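Local coordinates for probable Rab-related GTPase (Acanthamoeba polyphaga mimivirus, PDB 5XC3), which binds guanine nucleotides as a small GTPase of the Rab family and may take part in protein transport, at residues A[9-14]-A[80-85]; A[49-54]-A[167-172]; A[120-125]-A[150-155]. All blocks are in the same frame, centred on the assembly; numbering follows the deposited sequence.

The three contacts belong to one Ras-like GTP-binding domain. Contact 1 is in the core, where strand 6-11 pairs with strand 81-87 and runs into the phosphate-binding loop. Contact 3 is at the guanine end of the same GDP site, its centre about 18 Å from that of contact 1. Contact 2 is away from the nucleotide, with centres about 21 Å from contact 1 and about 28 Å from contact 3. Contacts 2 and 3 use opposite ends of helix 154-168, which packs on the sheet. Contacts 1 and 2 touch directly: Met168 CE lies 3.4 Å from Leu80 O and also meets Gly81.

Contact 1 (A[9-14]-A[80-85]); sequences ILIGSS and LGCLVV
The parallel core of the Ras-like sheet is joined here, with Ile9, Leu10 and Ile11 of strand 6-11 beside Cys82, Leu83 and Val84 of strand 81-87. Four backbone hydrogen bonds form the ladder. Ile9 N gives to Gly81 O, and Leu83 N gives to Ile9 O at 2.9 Å. Ile11 N then gives to Leu83 O, and Val85 N to Ile11 O at 2.9 Å. The axes of the short segments come within 4.8 Å and their directions differ by 23°.

On one face Cys82 SG reaches both isoleucines. It is 3.8 Å from Ile9 CG1 and 3.7 Å from Ile11 CD1. SG points there because it is anti to the backbone N (chi1 177°). Further along, Ile11 CG1 meets Val84 CG2 at an oblique crossing. Helix 91-107 covers this face through Trp100, Leu104, Val97 and Ile101, and Tyr75 and Tyr76 also pack on the isoleucines.

Strand 6-11 leads into the P-loop, the phosphate-binding turn of the family, which begins at Gly12. Gly12 has a positive phi of 137°. A CB here would be jammed against the carbonyl O of Ile11 and would run into Val85 O, so the position calls for glycine. Its CA comes 3.5 Å from Val85 O. Gly12 O accepts from Lys18 NZ. Beyond it the two segments part, and one water bridges them. The water accepts from Ser13 N and donates to Val85 O at 2.8 Å. Ser13 OG bonds to Asp96 OD2 and Trp100 NE1.

On the reverse face Leu10 and Leu83 lie side by side and point the same way. Leu10 CD1 touches Leu83 CD1, and it also meets Val85 CG2 at 3.8 Å. Leu160, Phe161 and Met164 of helix 154-168 close over Leu83.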
# COMPACT_ATOMS: atom_id res chain seq x y z
N ILE A 9 0.07 -2.75 6.21
CA ILE A 9 -1.04 -1.81 6.17
C ILE A 9 -1.05 -1.05 4.84
O ILE A 9 -0.01 -0.85 4.21
CB ILE A 9 -1.06 -0.80 7.33
CG1 ILE A 9 0.09 0.19 7.17
CG2 ILE A 9 -0.99 -1.53 8.66
CD1 ILE A 9 0.18 1.26 8.27
N LEU A 10 -2.24 -0.64 4.43
CA LEU A 10 -2.46 0.23 3.29
C LEU A 10 -2.83 1.61 3.82
O LEU A 10 -3.74 1.74 4.64
CB LEU A 10 -3.65 -0.26 2.46
CG LEU A 10 -3.54 -1.39 1.43
CD1 LEU A 10 -2.87 -0.95 0.12
CD2 LEU A 10 -2.86 -2.61 2.03
N ILE A 11 -2.16 2.65 3.33
CA ILE A 11 -2.57 4.02 3.60
C ILE A 11 -2.50 4.81 2.30
O ILE A 11 -1.95 4.35 1.30
CB ILE A 11 -1.76 4.70 4.72
CG1 ILE A 11 -0.29 4.85 4.32
CG2 ILE A 11 -1.93 3.94 6.03
CD1 ILE A 11 0.58 5.49 5.42
N GLY A 12 -3.06 6.01 2.33
CA GLY A 12 -3.22 6.81 1.13
C GLY A 12 -4.60 7.45 1.12
O GLY A 12 -5.52 7.02 1.80
N SER A 13 -4.74 8.48 0.29
CA SER A 13 -5.97 9.26 0.30
C SER A 13 -7.15 8.47 -0.26
O SER A 13 -7.01 7.40 -0.86
CB SER A 13 -5.75 10.57 -0.45
OG SER A 13 -4.63 11.24 0.11
N SER A 14 -8.35 9.01 -0.03
CA SER A 14 -9.57 8.32 -0.44
C SER A 14 -9.61 8.14 -1.95
O SER A 14 -9.28 9.07 -2.71
CB SER A 14 -10.79 9.12 -0.01
OG SER A 14 -10.87 9.23 1.39
N LEU A 80 4.93 -3.90 10.07
CA LEU A 80 6.23 -4.23 9.51
C LEU A 80 6.37 -3.79 8.05
O LEU A 80 7.49 -3.53 7.60
CB LEU A 80 6.51 -5.72 9.65
CG LEU A 80 6.55 -6.26 11.09
CD1 LEU A 80 6.81 -7.76 11.11
CD2 LEU A 80 7.63 -5.56 11.88
N GLY A 81 5.27 -3.70 7.33
CA GLY A 81 5.30 -3.20 5.97
C GLY A 81 4.14 -2.24 5.74
O GLY A 81 3.09 -2.36 6.37
N CYS A 82 4.36 -1.28 4.85
CA CYS A 82 3.31 -0.33 4.53
C CYS A 82 3.32 -0.02 3.05
O CYS A 82 4.37 0.29 2.48
CB CYS A 82 3.51 0.97 5.32
SG CYS A 82 2.32 2.28 4.95
N LEU A 83 2.14 -0.08 2.43
CA LEU A 83 1.93 0.36 1.06
C LEU A 83 1.26 1.72 1.13
O LEU A 83 0.18 1.85 1.72
CB LEU A 83 1.03 -0.62 0.30
CG LEU A 83 1.52 -2.07 0.14
CD1 LEU A 83 0.41 -2.95 -0.45
CD2 LEU A 83 2.75 -2.10 -0.74
N VAL A 84 1.90 2.74 0.55
CA VAL A 84 1.37 4.10 0.51
C VAL A 84 0.92 4.33 -0.93
O VAL A 84 1.74 4.48 -1.83
CB VAL A 84 2.42 5.14 0.93
CG1 VAL A 84 1.77 6.53 0.99
CG2 VAL A 84 3.06 4.76 2.27
N VAL A 85 -0.38 4.36 -1.14
CA VAL A 85 -0.95 4.35 -2.49
C VAL A 85 -1.37 5.75 -2.87
O VAL A 85 -1.92 6.49 -2.05
CB VAL A 85 -2.15 3.39 -2.55
CG1 VAL A 85 -2.71 3.29 -3.98
CG2 VAL A 85 -1.77 2.00 -2.03
O HOH W 1 -2.45 9.16 -1.36

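Contact 2 (A[49-54]-A[167-172])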
# COMPACT_ATOMS: atom_id res chain seq x y z
N ALA A 49 7.83 -17.15 0.46
CA ALA A 49 8.71 -16.19 -0.20
C ALA A 49 9.68 -16.91 -1.12
O ALA A 49 9.82 -18.14 -1.10
CB ALA A 49 9.48 -15.38 0.84
N LYS A 50 10.38 -16.11 -1.94
CA LYS A 50 11.38 -16.67 -2.85
C LYS A 50 12.46 -17.45 -2.12
O LYS A 50 13.00 -18.42 -2.66
CB LYS A 50 12.02 -15.57 -3.69
CG LYS A 50 11.10 -14.97 -4.74
CD LYS A 50 11.82 -13.94 -5.59
CE LYS A 50 10.85 -13.23 -6.53
NZ LYS A 50 10.12 -14.18 -7.41
N ASN A 51 12.79 -17.05 -0.89
CA ASN A 51 13.81 -17.75 -0.12
C ASN A 51 13.26 -18.96 0.62
O ASN A 51 14.01 -19.59 1.37
CB ASN A 51 14.53 -16.81 0.84
CG ASN A 51 13.63 -16.28 1.96
OD1 ASN A 51 12.45 -16.62 2.04
ND2 ASN A 51 14.20 -15.45 2.84
N GLY A 52 11.99 -19.29 0.46
CA GLY A 52 11.44 -20.47 1.08
C GLY A 52 10.95 -20.29 2.49
O GLY A 52 10.50 -21.27 3.10
N LYS A 53 11.01 -19.08 3.03
CA LYS A 53 10.36 -18.81 4.30
C LYS A 53 8.85 -18.74 4.10
O LYS A 53 8.37 -18.20 3.10
CB LYS A 53 10.87 -17.48 4.87
CG LYS A 53 10.72 -17.39 6.38
CD LYS A 53 11.22 -16.07 6.93
CE LYS A 53 12.74 -16.01 6.99
NZ LYS A 53 13.23 -14.78 7.71
N THR A 54 8.11 -19.30 5.05
CA THR A 54 6.66 -19.17 5.04
C THR A 54 6.27 -18.00 5.92
O THR A 54 6.78 -17.85 7.03
CB THR A 54 5.99 -20.44 5.56
OG1 THR A 54 6.44 -20.72 6.89
CG2 THR A 54 6.32 -21.60 4.65
N LYS A 167 10.88 -8.38 1.00
CA LYS A 167 11.41 -7.59 2.11
C LYS A 167 11.03 -8.19 3.46
O LYS A 167 11.87 -8.31 4.36
CB LYS A 167 10.97 -6.13 2.00
CG LYS A 167 11.73 -5.35 0.94
CD LYS A 167 13.22 -5.33 1.28
CE LYS A 167 13.98 -4.32 0.44
NZ LYS A 167 13.89 -4.65 -1.00
N MET A 168 9.76 -8.59 3.63
CA MET A 168 9.34 -9.19 4.90
C MET A 168 10.13 -10.47 5.18
O MET A 168 10.46 -10.75 6.34
CB MET A 168 7.84 -9.50 4.87
CG MET A 168 6.91 -8.29 4.76
SD MET A 168 7.08 -7.06 6.09
CE MET A 168 8.19 -5.90 5.31
N SER A 169 10.44 -11.23 4.14
CA SER A 169 11.13 -12.50 4.33
C SER A 169 12.56 -12.33 4.81
O SER A 169 13.17 -13.33 5.21
CB SER A 169 11.16 -13.31 3.04
OG SER A 169 12.10 -12.78 2.12
N GLU A 170 13.11 -11.12 4.74
CA GLU A 170 14.46 -10.85 5.20
C GLU A 170 14.52 -10.45 6.67
O GLU A 170 15.62 -10.37 7.22
CB GLU A 170 15.12 -9.79 4.30
CG GLU A 170 15.31 -10.30 2.87
CD GLU A 170 15.63 -9.21 1.86
OE1 GLU A 170 15.51 -8.02 2.20
OE2 GLU A 170 15.99 -9.56 0.72
N ILE A 171 13.37 -10.22 7.31
CA ILE A 171 13.37 -9.78 8.70
C ILE A 171 13.79 -10.94 9.60
O ILE A 171 13.26 -12.05 9.49
CB ILE A 171 11.97 -9.27 9.10
CG1 ILE A 171 11.59 -8.04 8.27
CG2 ILE A 171 11.89 -8.97 10.60
CD1 ILE A 171 10.16 -7.59 8.50
N LYS A 172 14.76 -10.68 10.48
CA LYS A 172 15.18 -11.67 11.47
C LYS A 172 14.43 -11.46 12.78
O LYS A 172 13.50 -12.20 13.10
CB LYS A 172 16.69 -11.58 11.72
CG LYS A 172 17.57 -12.00 10.55
CD LYS A 172 17.51 -13.50 10.31
CE LYS A 172 18.54 -13.96 9.29
NZ LYS A 172 19.83 -13.21 9.44
O HOH W 2 12.65 -14.13 -0.21
O HOH W 3 11.05 -12.85 7.94
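The hairpin between strands 43-48 and 54-60 leans on the C-terminal end of helix 154-168, with Ala49, Asn51 and Lys53 all meeting Ser169. Lys53 makes the stronger polar bond. Its NZ gives to Ser169 O at 2.9 Å and comes from above the carbonyl plane. The chain leaves with CG roughly anti to the backbone N (chi1 -156°), then bends at chi3 (-77°), which brings NZ over the carbonyl. Asn51 ND2 gives a second, weak bond to the same oxygen, at 3.3 Å. Two donors from the hairpin therefore share one acceptor.

The carbon contact is tight: Ala49 CB is 3.5 Å from Ser169 CB. Leu55 and Ile165 also touch this alanine.

Two waters fill in the polar contact. One accepts from Asn51 N and donates to Ser169 OG at 2.7 Å; this hydroxyl also bonds to Asp166 O. The other accepts from Lys53 NZ and donates to both Met168 O and Ile171 O. It spreads the lysine's hold over a second and third carbonyl of the chain end.

The hairpin loop has internal bonds of its own. Asn51 OD1 accepts from Lys53 N at 3.0 Å, an Asx turn that fixes the amide and aims ND2 at Ser169. Gly52 N bonds to Ala49 O, and Ala49 N to Lys53 O. With Gly52 at a positive phi, this is a type I turn with a G1 bulge, closing the hairpin that links the two switch regions in Ras-like GTPases.

Contact 3 (A[120-125]-A[150-155]). With GDP (guanosine-5'-diphosphate), chain B.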
# COMPACT_ATOMS: atom_id res chain seq x y z
N LYS A 120 -3.37 3.20 -10.84
CA LYS A 120 -4.28 3.56 -11.93
C LYS A 120 -3.56 3.82 -13.25
O LYS A 120 -4.02 4.62 -14.07
CB LYS A 120 -5.23 4.72 -11.57
CG LYS A 120 -6.00 4.51 -10.26
CD LYS A 120 -7.26 5.36 -10.18
CE LYS A 120 -7.86 5.26 -8.78
NZ LYS A 120 -9.14 6.03 -8.68
N ILE A 121 -2.45 3.10 -13.50
CA ILE A 121 -1.70 3.27 -14.74
C ILE A 121 -2.47 2.80 -15.97
O ILE A 121 -2.01 3.02 -17.09
CB ILE A 121 -0.30 2.63 -14.67
CG1 ILE A 121 -0.41 1.11 -14.56
CG2 ILE A 121 0.47 3.22 -13.50
CD1 ILE A 121 0.93 0.39 -14.47
N ASP A 122 -3.62 2.14 -15.78
CA ASP A 122 -4.47 1.79 -16.91
C ASP A 122 -5.07 3.01 -17.59
O ASP A 122 -5.51 2.91 -18.74
CB ASP A 122 -5.63 0.90 -16.45
CG ASP A 122 -6.42 1.53 -15.33
OD1 ASP A 122 -5.91 1.58 -14.19
OD2 ASP A 122 -7.55 2.00 -15.58
N ILE A 123 -5.13 4.14 -16.90
CA ILE A 123 -5.74 5.34 -17.46
C ILE A 123 -4.78 5.97 -18.47
O ILE A 123 -3.56 5.93 -18.29
CB ILE A 123 -6.09 6.32 -16.34
CG1 ILE A 123 -7.06 5.66 -15.36
CG2 ILE A 123 -6.66 7.63 -16.90
CD1 ILE A 123 -7.52 6.58 -14.24
N ASP A 124 -5.35 6.54 -19.53
CA ASP A 124 -4.58 7.22 -20.56
C ASP A 124 -3.54 8.15 -19.93
O ASP A 124 -3.86 8.93 -19.03
CB ASP A 124 -5.55 8.03 -21.43
CG ASP A 124 -4.93 8.53 -22.73
OD1 ASP A 124 -3.80 9.06 -22.72
OD2 ASP A 124 -5.59 8.37 -23.79
N LYS A 125 -2.29 8.04 -20.40
CA LYS A 125 -1.23 8.88 -19.85
C LYS A 125 -1.50 10.37 -20.03
O LYS A 125 -0.93 11.18 -19.29
CB LYS A 125 0.14 8.49 -20.42
CG LYS A 125 0.79 7.32 -19.70
CD LYS A 125 2.23 7.09 -20.15
CE LYS A 125 3.22 7.58 -19.11
NZ LYS A 125 2.97 8.99 -18.69
N SER A 150 -1.74 -1.07 -11.49
CA SER A 150 -3.17 -0.89 -11.69
C SER A 150 -3.87 -2.07 -11.04
O SER A 150 -3.45 -3.22 -11.22
CB SER A 150 -3.54 -0.85 -13.18
OG SER A 150 -4.94 -1.00 -13.35
N SER A 151 -4.93 -1.79 -10.28
CA SER A 151 -5.68 -2.89 -9.67
C SER A 151 -6.29 -3.81 -10.73
O SER A 151 -6.68 -4.93 -10.40
CB SER A 151 -6.78 -2.37 -8.75
OG SER A 151 -6.38 -1.25 -7.98
N PHE A 152 -6.38 -3.35 -11.98
CA PHE A 152 -6.93 -4.15 -13.07
C PHE A 152 -5.87 -4.95 -13.81
O PHE A 152 -6.21 -5.73 -14.71
CB PHE A 152 -7.66 -3.24 -14.07
CG PHE A 152 -8.74 -2.40 -13.45
CD1 PHE A 152 -9.59 -2.92 -12.49
CD2 PHE A 152 -8.89 -1.07 -13.81
CE1 PHE A 152 -10.58 -2.14 -11.92
CE2 PHE A 152 -9.89 -0.27 -13.25
CZ PHE A 152 -10.73 -0.81 -12.30
N GLU A 153 -4.59 -4.79 -13.47
CA GLU A 153 -3.50 -5.51 -14.11
C GLU A 153 -2.86 -6.42 -13.06
O GLU A 153 -2.04 -5.97 -12.24
CB GLU A 153 -2.48 -4.54 -14.71
CG GLU A 153 -3.09 -3.57 -15.73
CD GLU A 153 -2.04 -2.68 -16.38
OE1 GLU A 153 -0.83 -2.89 -16.13
OE2 GLU A 153 -2.43 -1.77 -17.14
N SER A 154 -3.23 -7.71 -13.09
CA SER A 154 -2.85 -8.62 -12.02
C SER A 154 -1.34 -8.73 -11.87
O SER A 154 -0.84 -8.93 -10.76
CB SER A 154 -3.44 -10.01 -12.29
OG SER A 154 -3.04 -10.49 -13.56
N ASP A 155 -0.60 -8.63 -12.98
CA ASP A 155 0.85 -8.75 -12.88
C ASP A 155 1.44 -7.64 -12.03
O ASP A 155 2.40 -7.87 -11.28
CB ASP A 155 1.47 -8.77 -14.28
CG ASP A 155 1.34 -10.13 -14.97
OD1 ASP A 155 1.97 -10.33 -16.03
OD2 ASP A 155 0.61 -11.00 -14.44
PB GDP B . -9.71 3.38 -1.77
O1B GDP B . -8.31 3.88 -1.86
O2B GDP B . -9.90 2.09 -0.99
O3B GDP B . -10.64 4.48 -1.29
O3A GDP B . -10.10 3.10 -3.32
PA GDP B . -11.05 1.96 -3.93
O1A GDP B . -10.32 0.65 -4.00
O2A GDP B . -12.35 1.91 -3.19
O5' GDP B . -11.23 2.49 -5.44
C5' GDP B . -11.97 3.69 -5.68
C4' GDP B . -12.48 3.59 -7.12
O4' GDP B . -11.36 3.60 -8.03
C3' GDP B . -13.23 2.29 -7.38
O3' GDP B . -14.27 2.60 -8.33
C2' GDP B . -12.20 1.41 -8.04
O2' GDP B . -12.73 0.35 -8.86
C1' GDP B . -11.40 2.43 -8.83
N9 GDP B . -10.05 1.91 -9.03
C8 GDP B . -9.28 1.22 -8.14
N7 GDP B . -8.08 0.90 -8.69
C5 GDP B . -8.09 1.37 -9.96
C6 GDP B . -7.14 1.36 -11.10
O6 GDP B . -6.02 0.82 -11.02
N1 GDP B . -7.55 1.97 -12.23
C2 GDP B . -8.75 2.58 -12.34
N2 GDP B . -9.08 3.17 -13.51
N3 GDP B . -9.66 2.62 -11.35
C4 GDP B . -9.37 2.04 -10.16
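Asp122 and Ser150 meet at the Watson-Crick edge of the guanine of GDP. Asp122 OD1 accepts from GDP N1 at 2.6 Å and OD2 accepts from GDP N2 at 2.8 Å, so the carboxylate reads two N-H groups at once. Ser150 OG lies 2.9 Å from Asp122 OD1 and 3.1 Å from GDP O6. Ser151 N gives to GDP O6 at 2.9 Å.

The base is held between two side chains. The extended chain of Lys120 runs along one face, its CG 3.5 Å from GDP C6. Phe152 comes obliquely from the other side, with CE2 3.2 Å from GDP C2. Asp122 OD2 lies at the edge of the Phe152 ring. Lys120 and Asp122 belong to the NKxD guanine-specificity motif, and Ser150 to Phe152 probably correspond to the SAK motif of Ras proteins.

The second shell sets these groups. Phe152 N gives to Ser150 OG, an ST turn. With OG anti to its own backbone N (chi1 166°), the hydroxyl turns toward Asp122 OD1 and GDP O6 while still accepting this bond. Ile121 CG1 packs on Ser150 CB at 3.9 Å. Lys120 NZ bonds to Gly15 O, tying the specificity loop to the P-loop.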